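Local structure of hypothetical protein (Staphylococcus aureus subsp. aureus, 2IL5) at residues K20-S25 against T118-Y123. The protein is of unknown function but belongs to the Activator of Hsp90 ATPase homolog 1-like family, in the Bet v 1-like clan. Sequence-based numbering, arbitrary orientation.
Sequences KLYKFS and TQMLFY
Met120, a selenomethionine, reaches from its strand across to Lys20 and Tyr22, which stand on the same face of an antiparallel sheet. Met120 CB lies 3.7 Å from Lys20 O. With CG anti to the backbone N (chi1 -176°) and the chain extended through chi2, Met120 SE arrives at the edge of the Tyr22 ring, near its plane and 4.2 Å from Tyr22 CE1. A bend at chi3 (82°) then brings Met120 CE against Lys20 CG at 3.9 Å, with Tyr22 OH close by on the same side. Phe158 of the long helix 136-166 also packs on Met120 and Tyr22, so this face belongs to the interior between sheet and helix. The Lys20 side chain touches Met120 through CB and CG; beyond them it leads away, and its NZ forms a salt bridge with Glu155 of that helix.

Beneath these side chains, Lys20 and Met120 exchange two backbone bonds, of which Met120 N to Lys20 O is 2.7 Å and almost straight. Tyr22 and Thr118 form the second hydrogen-bonded pair, with Thr118 N to Tyr22 O the longest of the four bonds at 3.1 Å, where strand 12-22 gives way to the turn before helix 26-32. On the opposite face Leu21 CD2 lies against Gln119 CG at 3.8 Å, while Gln119 NE2 is hydrogen-bonded to Glu19 OE2. The chemistry thus divides by layer: backbone bonds join edge strand 12-22 to strand 118-128, while on the helix-facing side the selenomethionine meets tyrosine and aliphatic lysine carbons by van der Waals contact, leaving the charge of Lys20 to Glu155.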
# COMPACT_ATOMS: atom_id res chain seq x y z
N LYS A 20 -3.57 -12.66 -0.83
CA LYS A 20 -2.36 -13.45 -0.56
C LYS A 20 -2.56 -14.44 0.59
O LYS A 20 -3.18 -14.09 1.60
CB LYS A 20 -1.19 -12.55 -0.22
CG LYS A 20 -0.74 -11.64 -1.34
CD LYS A 20 -0.14 -12.46 -2.44
CE LYS A 20 0.19 -11.60 -3.63
NZ LYS A 20 0.88 -12.45 -4.65
N LEU A 21 -2.03 -15.65 0.43
CA LEU A 21 -1.99 -16.69 1.49
C LEU A 21 -0.55 -16.91 1.98
O LEU A 21 0.34 -17.25 1.21
CB LEU A 21 -2.57 -18.02 0.97
CG LEU A 21 -4.04 -18.06 0.52
CD1 LEU A 21 -4.37 -19.43 -0.10
CD2 LEU A 21 -5.01 -17.78 1.64
N TYR A 22 -0.32 -16.66 3.27
CA TYR A 22 1.00 -16.82 3.87
C TYR A 22 0.91 -17.85 4.96
O TYR A 22 -0.16 -18.07 5.52
CB TYR A 22 1.49 -15.51 4.48
CG TYR A 22 1.59 -14.40 3.48
CD1 TYR A 22 0.79 -13.25 3.59
CD2 TYR A 22 2.46 -14.51 2.39
CE1 TYR A 22 0.88 -12.22 2.65
CE2 TYR A 22 2.56 -13.51 1.45
CZ TYR A 22 1.77 -12.36 1.58
OH TYR A 22 1.90 -11.38 0.63
N LYS A 23 2.06 -18.46 5.25
CA LYS A 23 2.23 -19.35 6.39
C LYS A 23 2.36 -18.58 7.72
O LYS A 23 2.13 -19.14 8.79
CB LYS A 23 3.48 -20.22 6.19
CG LYS A 23 4.76 -19.39 6.15
CD LYS A 23 6.00 -20.21 5.94
CE LYS A 23 7.17 -19.29 5.66
NZ LYS A 23 8.21 -19.96 4.83
N PHE A 24 2.76 -17.32 7.65
CA PHE A 24 2.91 -16.48 8.84
C PHE A 24 1.59 -16.27 9.57
O PHE A 24 0.56 -16.25 8.93
CB PHE A 24 3.42 -15.11 8.43
CG PHE A 24 4.65 -15.16 7.61
CD1 PHE A 24 5.81 -15.75 8.11
CD2 PHE A 24 4.67 -14.61 6.33
CE1 PHE A 24 6.98 -15.80 7.33
CE2 PHE A 24 5.82 -14.65 5.56
CZ PHE A 24 6.97 -15.24 6.05
N SER A 25 1.65 -16.09 10.90
CA SER A 25 0.50 -15.69 11.72
C SER A 25 -0.06 -14.29 11.34
O SER A 25 0.70 -13.42 10.88
CB SER A 25 0.86 -15.73 13.21
OG SER A 25 1.69 -14.64 13.56
N THR A 118 -2.04 -16.77 7.68
CA THR A 118 -2.99 -15.72 7.30
C THR A 118 -3.40 -15.69 5.84
O THR A 118 -2.59 -15.93 4.95
CB THR A 118 -2.59 -14.31 7.87
OG1 THR A 118 -2.97 -13.21 6.98
CG2 THR A 118 -1.18 -14.26 8.17
N GLN A 119 -4.69 -15.43 5.65
CA GLN A 119 -5.22 -14.89 4.40
C GLN A 119 -5.25 -13.37 4.44
O GLN A 119 -5.88 -12.76 5.31
CB GLN A 119 -6.64 -15.40 4.17
CG GLN A 119 -7.23 -14.97 2.86
CD GLN A 119 -8.67 -15.40 2.72
OE1 GLN A 119 -9.39 -15.53 3.71
NE2 GLN A 119 -9.11 -15.62 1.49
N MSE A 120 -4.59 -12.74 3.48
CA MSE A 120 -4.55 -11.31 3.42
C MSE A 120 -5.33 -10.85 2.22
O MSE A 120 -4.99 -11.20 1.09
CB MSE A 120 -3.12 -10.80 3.38
CG MSE A 120 -3.01 -9.27 3.42
SE MSE A 120 -1.19 -8.63 3.11
CE MSE A 120 -1.08 -8.68 1.19
N LEU A 121 -6.38 -10.07 2.50
CA LEU A 121 -7.25 -9.48 1.50
C LEU A 121 -7.06 -7.94 1.42
O LEU A 121 -7.38 -7.17 2.34
CB LEU A 121 -8.70 -9.89 1.75
CG LEU A 121 -8.96 -11.40 1.84
CD1 LEU A 121 -10.33 -11.71 2.45
CD2 LEU A 121 -8.80 -12.06 0.46
N PHE A 122 -6.50 -7.55 0.28
CA PHE A 122 -6.09 -6.17 0.06
C PHE A 122 -7.01 -5.52 -0.96
O PHE A 122 -7.21 -6.05 -2.05
CB PHE A 122 -4.59 -6.14 -0.39
CG PHE A 122 -4.12 -4.78 -0.94
CD1 PHE A 122 -3.65 -3.79 -0.08
CD2 PHE A 122 -4.12 -4.53 -2.34
CE1 PHE A 122 -3.18 -2.59 -0.59
CE2 PHE A 122 -3.67 -3.32 -2.87
CZ PHE A 122 -3.18 -2.35 -2.01
N TYR A 123 -7.54 -4.35 -0.61
CA TYR A 123 -8.34 -3.54 -1.53
C TYR A 123 -7.72 -2.16 -1.68
O TYR A 123 -7.34 -1.58 -0.69
CB TYR A 123 -9.76 -3.39 -0.98
CG TYR A 123 -10.58 -2.33 -1.69
CD1 TYR A 123 -11.21 -2.59 -2.89
CD2 TYR A 123 -10.72 -1.04 -1.14
CE1 TYR A 123 -12.01 -1.60 -3.55
CE2 TYR A 123 -11.50 -0.07 -1.76
CZ TYR A 123 -12.15 -0.37 -2.99
OH TYR A 123 -12.89 0.60 -3.64